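Local coordinates for ORF14 (Streptomyces clavuligerus, PDB 2WPX), which is a tandem GNAT protein of the clavulanic acid biosynthesis pathway that binds acetyl-CoA and probably acts as an acyltransferase, at residues A58-V63 with R114-T119; G186-D191 with Q223-R228. All coordinates share one frame; numbering follows the deposited sequence.

Contact 1: A58-V63 with R114-T119; sequences ALDDWV and RKHDRT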
loop_
_atom_site.group_PDB
_atom_site.type_symbol
_atom_site.label_atom_id
_atom_site.label_comp_id
_atom_site.label_asym_id
_atom_site.label_seq_id
_atom_site.Cartn_x
_atom_site.Cartn_y
_atom_site.Cartn_z
ATOM N N ALA A 58 13.221 8.156 -5.653
ATOM C CA ALA A 58 13.765 9.127 -4.703
ATOM C C ALA A 58 12.640 9.580 -3.790
ATOM O O ALA A 58 11.496 9.572 -4.211
ATOM C CB ALA A 58 14.345 10.318 -5.448
ATOM N N LEU A 59 12.961 10.004 -2.574
ATOM C CA LEU A 59 12.000 10.651 -1.658
ATOM C C LEU A 59 12.366 12.094 -1.393
ATOM O O LEU A 59 13.548 12.443 -1.349
ATOM C CB LEU A 59 11.948 9.960 -0.316
ATOM C CG LEU A 59 11.941 8.442 -0.414
ATOM C CD1 LEU A 59 12.224 7.882 0.922
ATOM C CD2 LEU A 59 10.537 7.986 -0.902
ATOM N N ASP A 60 11.362 12.933 -1.191
ATOM C CA ASP A 60 11.601 14.318 -0.867
ATOM C C ASP A 60 10.586 14.604 0.297
ATOM O O ASP A 60 9.383 14.893 0.058
ATOM C CB ASP A 60 11.342 15.178 -2.118
ATOM C CG ASP A 60 11.929 16.576 -2.010
ATOM O OD1 ASP A 60 12.053 17.070 -0.883
ATOM O OD2 ASP A 60 12.268 17.195 -3.048
ATOM N N ASP A 61 11.040 14.453 1.535
ATOM C CA ASP A 61 10.131 14.472 2.715
ATOM C C ASP A 61 10.214 15.775 3.500
ATOM O O ASP A 61 11.297 16.269 3.800
ATOM C CB ASP A 61 10.461 13.306 3.641
ATOM C CG ASP A 61 10.256 11.988 2.969
ATOM O OD1 ASP A 61 9.364 11.969 2.093
ATOM O OD2 ASP A 61 10.967 10.998 3.279
ATOM N N TRP A 62 9.072 16.347 3.829
ATOM C CA TRP A 62 9.064 17.597 4.561
ATOM C C TRP A 62 8.080 17.603 5.725
ATOM O O TRP A 62 7.057 16.900 5.715
ATOM C CB TRP A 62 8.655 18.678 3.601
ATOM C CG TRP A 62 9.676 18.909 2.545
ATOM C CD1 TRP A 62 9.900 18.165 1.408
ATOM C CD2 TRP A 62 10.611 19.964 2.531
ATOM N NE1 TRP A 62 10.926 18.722 0.673
ATOM C CE2 TRP A 62 11.392 19.824 1.344
ATOM C CE3 TRP A 62 10.857 21.049 3.390
ATOM C CZ2 TRP A 62 12.419 20.709 1.017
ATOM C CZ3 TRP A 62 11.860 21.940 3.055
ATOM C CH2 TRP A 62 12.640 21.758 1.882
ATOM N N VAL A 63 8.380 18.410 6.734
ATOM C CA VAL A 63 7.362 18.813 7.680
ATOM C C VAL A 63 7.111 20.304 7.636
ATOM O O VAL A 63 7.920 21.088 7.104
ATOM C CB VAL A 63 7.673 18.358 9.140
ATOM C CG1 VAL A 63 7.618 16.853 9.255
ATOM C CG2 VAL A 63 8.995 18.939 9.621
ATOM N N ARG A 114 8.037 20.606 -9.463
ATOM C CA ARG A 114 8.631 21.440 -10.473
ATOM C C ARG A 114 10.170 21.435 -10.352
ATOM O O ARG A 114 10.895 21.413 -11.338
ATOM C CB ARG A 114 8.066 22.855 -10.358
ATOM C CG ARG A 114 7.132 23.187 -11.456
ATOM C CD ARG A 114 6.137 24.308 -11.196
ATOM N NE ARG A 114 6.474 25.243 -10.138
ATOM C CZ ARG A 114 5.564 25.733 -9.281
ATOM N NH1 ARG A 114 4.300 25.360 -9.370
ATOM N NH2 ARG A 114 5.907 26.586 -8.330
ATOM N N LYS A 115 10.676 21.434 -9.130
ATOM C CA LYS A 115 12.128 21.411 -8.925
ATOM C C LYS A 115 12.732 20.099 -9.498
ATOM O O LYS A 115 13.846 20.080 -10.018
ATOM C CB LYS A 115 12.419 21.567 -7.428
ATOM C CG LYS A 115 13.837 21.393 -7.083
ATOM C CD LYS A 115 14.029 21.477 -5.591
ATOM C CE LYS A 115 13.639 20.186 -4.939
ATOM N NZ LYS A 115 14.617 20.072 -3.815
ATOM N N HIS A 116 11.949 19.030 -9.405
ATOM C CA HIS A 116 12.317 17.712 -9.878
ATOM C C HIS A 116 11.875 17.416 -11.336
ATOM O O HIS A 116 11.898 16.252 -11.766
ATOM C CB HIS A 116 11.672 16.666 -8.969
ATOM C CG HIS A 116 12.302 16.554 -7.613
ATOM N ND1 HIS A 116 13.555 16.022 -7.424
ATOM C CD2 HIS A 116 11.837 16.871 -6.381
ATOM C CE1 HIS A 116 13.844 16.016 -6.139
ATOM N NE2 HIS A 116 12.812 16.514 -5.480
ATOM N N ASP A 117 11.460 18.450 -12.071
ATOM C CA ASP A 117 11.066 18.325 -13.492
ATOM C C ASP A 117 9.850 17.443 -13.725
ATOM O O ASP A 117 9.712 16.846 -14.787
ATOM C CB ASP A 117 12.227 17.839 -14.345
ATOM C CG ASP A 117 13.472 18.682 -14.139
ATOM O OD1 ASP A 117 14.535 18.126 -13.771
ATOM O OD2 ASP A 117 13.356 19.927 -14.267
ATOM N N ARG A 118 8.967 17.377 -12.738
ATOM C CA ARG A 118 7.747 16.594 -12.854
ATOM C C ARG A 118 6.658 17.548 -13.303
ATOM O O ARG A 118 6.501 18.663 -12.751
ATOM C CB ARG A 118 7.385 15.949 -11.503
ATOM C CG ARG A 118 8.550 15.175 -10.921
ATOM C CD ARG A 118 9.176 14.249 -11.958
ATOM N NE ARG A 118 10.451 13.627 -11.558
ATOM C CZ ARG A 118 10.596 12.398 -11.064
ATOM N NH1 ARG A 118 9.543 11.632 -10.803
ATOM N NH2 ARG A 118 11.817 11.951 -10.786
ATOM N N THR A 119 5.943 17.108 -14.320
ATOM C CA THR A 119 4.822 17.817 -14.872
ATOM C C THR A 119 3.527 17.586 -14.061
ATOM O O THR A 119 2.609 18.436 -14.072
ATOM C CB THR A 119 4.546 17.296 -16.311
ATOM O OG1 THR A 119 5.716 17.510 -17.105
ATOM C CG2 THR A 119 3.368 18.028 -16.946
#
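Asp60 and His116 bring the two backbones nearest each other, and even there the CA atoms stand 9.7 Å apart, so side chains span the gap between a strand and the end of a helix. The helix breaks off at His116 in a Schellman motif: Asp117, with positive phi, is the C-prime residue, and its N bonds to Arg114 O at 3.1 Å. The central link is a His-carboxylate hydrogen bond, His116 NE2 giving its proton to Asp60 OD2 at 2.6 Å and 159°. The oxygen lies almost in the imidazole plane and uses its anti lone pair, while carboxylate and ring stand perpendicular. Asp60 reaches the ring with CG anti to its backbone N (chi1 -164°). In this GNAT domain the bond ties strand 57-66 to the turn that ends helix 101-115, whose Leu112 also packs against Asp60. Trp62 NE1 approaches the other oxygen, Asp60 OD1, from above the carboxylate plane in a bent bond whose 2.5 Å length is doubtfully short; if real, it would limit rotation of this buried carboxylate. Lys115 bends its chain toward the same group, forming a long salt bridge from NZ to Asp60 OD2 at 3.8 Å.

Contact 2: G186-D191 with Q223-R228; sequences GTITPD and QFETMR
Glu225 carries this contact alone on the helix side, its whole side chain lying against Thr187, Ile188 and Thr189 of the loop; Thr187 contributes its backbone carbonyl, without bonding. The polar link is a hydrogen bond from the backbone N of Thr189 to Glu225 OE1, 2.8 Å long with an N-H...O angle of 160°. The N-H arrives on the syn side of the oxygen, 25° out of the carboxylate plane. Tyr220 OH also bonds to OE1, so two partners grip this oxygen of a buried residue. Arg222 pairs with Glu225 OE2 in a salt bridge and also bonds to Thr189 O, which joins the charged end of the glutamate to the loop by a second route.

Aliphatic groups line part of the carboxylate. Ile188 brings CG2 and CD1 alongside OE2, each at 3.7 Å, and CD1 also approaches Glu225 CB. Beside OE1 lies the methyl of Thr189; with OG1 turned anti to N (chi1 -180°), CG2 is left on the side of the carboxylate. The outstretched glutamate (chi2 -175°) spans the gap.

An acidic side chain of helix 222-230 thus accepts a main-chain N-H from the loop joining strand 180-185 to helix 191-199, in the second half of the tandem GNAT protein.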
loop_
_atom_site.group_PDB
_atom_site.type_symbol
_atom_site.label_atom_id
_atom_site.label_comp_id
_atom_site.label_asym_id
_atom_site.label_seq_id
_atom_site.Cartn_x
_atom_site.Cartn_y
_atom_site.Cartn_z
ATOM N N GLY A 186 9.191 -17.415 3.470
ATOM C CA GLY A 186 9.076 -16.265 4.363
ATOM C C GLY A 186 9.358 -14.966 3.631
ATOM O O GLY A 186 8.864 -14.743 2.491
ATOM N N THR A 187 10.179 -14.113 4.250
ATOM C CA THR A 187 10.334 -12.753 3.808
ATOM C C THR A 187 11.164 -12.685 2.559
ATOM O O THR A 187 10.966 -11.806 1.739
ATOM C CB THR A 187 10.996 -11.929 4.932
ATOM O OG1 THR A 187 10.198 -12.073 6.121
ATOM C CG2 THR A 187 11.056 -10.494 4.573
ATOM N N ILE A 188 12.108 -13.604 2.412
ATOM C CA ILE A 188 12.983 -13.558 1.265
ATOM C C ILE A 188 12.555 -14.685 0.340
ATOM O O ILE A 188 12.367 -15.832 0.777
ATOM C CB ILE A 188 14.501 -13.748 1.687
ATOM C CG1 ILE A 188 14.928 -12.716 2.738
ATOM C CG2 ILE A 188 15.397 -13.789 0.457
ATOM C CD1 ILE A 188 14.736 -11.261 2.227
ATOM N N THR A 189 12.403 -14.353 -0.932
ATOM C CA THR A 189 12.004 -15.341 -1.953
ATOM C C THR A 189 13.165 -16.235 -2.441
ATOM O O THR A 189 14.169 -15.772 -2.903
ATOM C CB THR A 189 11.240 -14.664 -3.140
ATOM O OG1 THR A 189 10.850 -15.645 -4.127
ATOM C CG2 THR A 189 12.115 -13.724 -3.803
ATOM N N PRO A 190 13.042 -17.547 -2.287
ATOM C CA PRO A 190 14.126 -18.400 -2.831
ATOM C C PRO A 190 14.435 -18.049 -4.318
ATOM O O PRO A 190 13.534 -17.790 -5.080
ATOM C CB PRO A 190 13.560 -19.816 -2.674
ATOM C CG PRO A 190 12.597 -19.655 -1.470
ATOM C CD PRO A 190 11.903 -18.340 -1.816
ATOM N N ASP A 191 15.710 -17.994 -4.685
ATOM C CA ASP A 191 16.125 -17.818 -6.084
ATOM C C ASP A 191 15.235 -18.604 -7.068
ATOM O O ASP A 191 14.881 -18.092 -8.119
ATOM C CB ASP A 191 17.583 -18.283 -6.267
ATOM C CG ASP A 191 18.580 -17.466 -5.430
ATOM O OD1 ASP A 191 18.156 -16.680 -4.539
ATOM O OD2 ASP A 191 19.809 -17.623 -5.650
ATOM N N GLN A 223 15.216 -5.165 -3.975
ATOM C CA GLN A 223 15.197 -3.962 -3.189
ATOM C C GLN A 223 13.852 -3.788 -2.479
ATOM O O GLN A 223 13.789 -3.170 -1.428
ATOM C CB GLN A 223 15.542 -2.746 -4.053
ATOM C CG GLN A 223 15.943 -1.566 -3.234
ATOM C CD GLN A 223 16.414 -0.364 -4.051
ATOM O OE1 GLN A 223 16.839 -0.489 -5.189
ATOM N NE2 GLN A 223 16.348 0.798 -3.449
ATOM N N PHE A 224 12.793 -4.338 -3.061
ATOM C CA PHE A 224 11.510 -4.426 -2.395
ATOM C C PHE A 224 11.644 -5.183 -1.082
ATOM O O PHE A 224 11.213 -4.708 -0.041
ATOM C CB PHE A 224 10.471 -5.113 -3.280
ATOM C CG PHE A 224 9.854 -4.222 -4.281
ATOM C CD1 PHE A 224 9.155 -3.087 -3.881
ATOM C CD2 PHE A 224 9.927 -4.519 -5.650
ATOM C CE1 PHE A 224 8.571 -2.226 -4.848
ATOM C CE2 PHE A 224 9.326 -3.703 -6.592
ATOM C CZ PHE A 224 8.665 -2.544 -6.197
ATOM N N GLU A 225 12.247 -6.366 -1.153
ATOM C CA GLU A 225 12.528 -7.149 0.039
ATOM C C GLU A 225 13.396 -6.389 1.044
ATOM O O GLU A 225 13.104 -6.417 2.213
ATOM C CB GLU A 225 13.214 -8.474 -0.306
ATOM C CG GLU A 225 12.405 -9.365 -1.187
ATOM C CD GLU A 225 13.016 -10.725 -1.429
ATOM O OE1 GLU A 225 12.235 -11.653 -1.626
ATOM O OE2 GLU A 225 14.276 -10.860 -1.434
ATOM N N THR A 226 14.466 -5.736 0.580
ATOM C CA THR A 226 15.343 -5.027 1.512
ATOM C C THR A 226 14.659 -3.797 2.135
ATOM O O THR A 226 14.901 -3.517 3.312
ATOM C CB THR A 226 16.741 -4.647 0.932
ATOM O OG1 THR A 226 16.622 -3.574 -0.021
ATOM C CG2 THR A 226 17.385 -5.854 0.282
ATOM N N MET A 227 13.802 -3.118 1.360
ATOM C CA MET A 227 13.027 -1.986 1.856
ATOM C C MET A 227 12.111 -2.417 3.025
ATOM O O MET A 227 12.065 -1.762 4.056
ATOM C CB MET A 227 12.234 -1.314 0.727
ATOM C CG MET A 227 11.194 -0.330 1.182
ATOM S SD MET A 227 9.972 0.040 -0.069
ATOM C CE MET A 227 9.098 -1.537 -0.082
ATOM N N ARG A 228 11.426 -3.538 2.828
ATOM C CA ARG A 228 10.593 -4.182 3.808
ATOM C C ARG A 228 11.318 -4.521 5.095
ATOM O O ARG A 228 10.850 -4.251 6.174
ATOM C CB ARG A 228 10.045 -5.479 3.223
ATOM C CG ARG A 228 8.600 -5.441 2.959
ATOM C CD ARG A 228 8.284 -5.557 1.513
ATOM N NE ARG A 228 6.839 -5.607 1.243
ATOM C CZ ARG A 228 6.292 -5.316 0.064
ATOM N NH1 ARG A 228 7.069 -4.940 -0.953
ATOM N NH2 ARG A 228 4.968 -5.402 -0.099
#

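The two contacts lie in different halves of the chain and share no secondary-structure element; their centres are 27 Å apart and their nearest atoms about 8 Å. Both are partly buried, away from the annotated acetyl-CoA site, and both turn on a buried carboxylate with solvent-exposed residues at its margin. In contact 1 the acid sits on a strand and its cross-contact partners are side chains at a helix end, so an imidazole, with a long ion pair from an ammonium group, spans widely separated backbones. Contact 2 places the acid on a helix and uses a loop amide, with backbones closer and more aliphatic packing; its supporting charge comes from the acid's own helix.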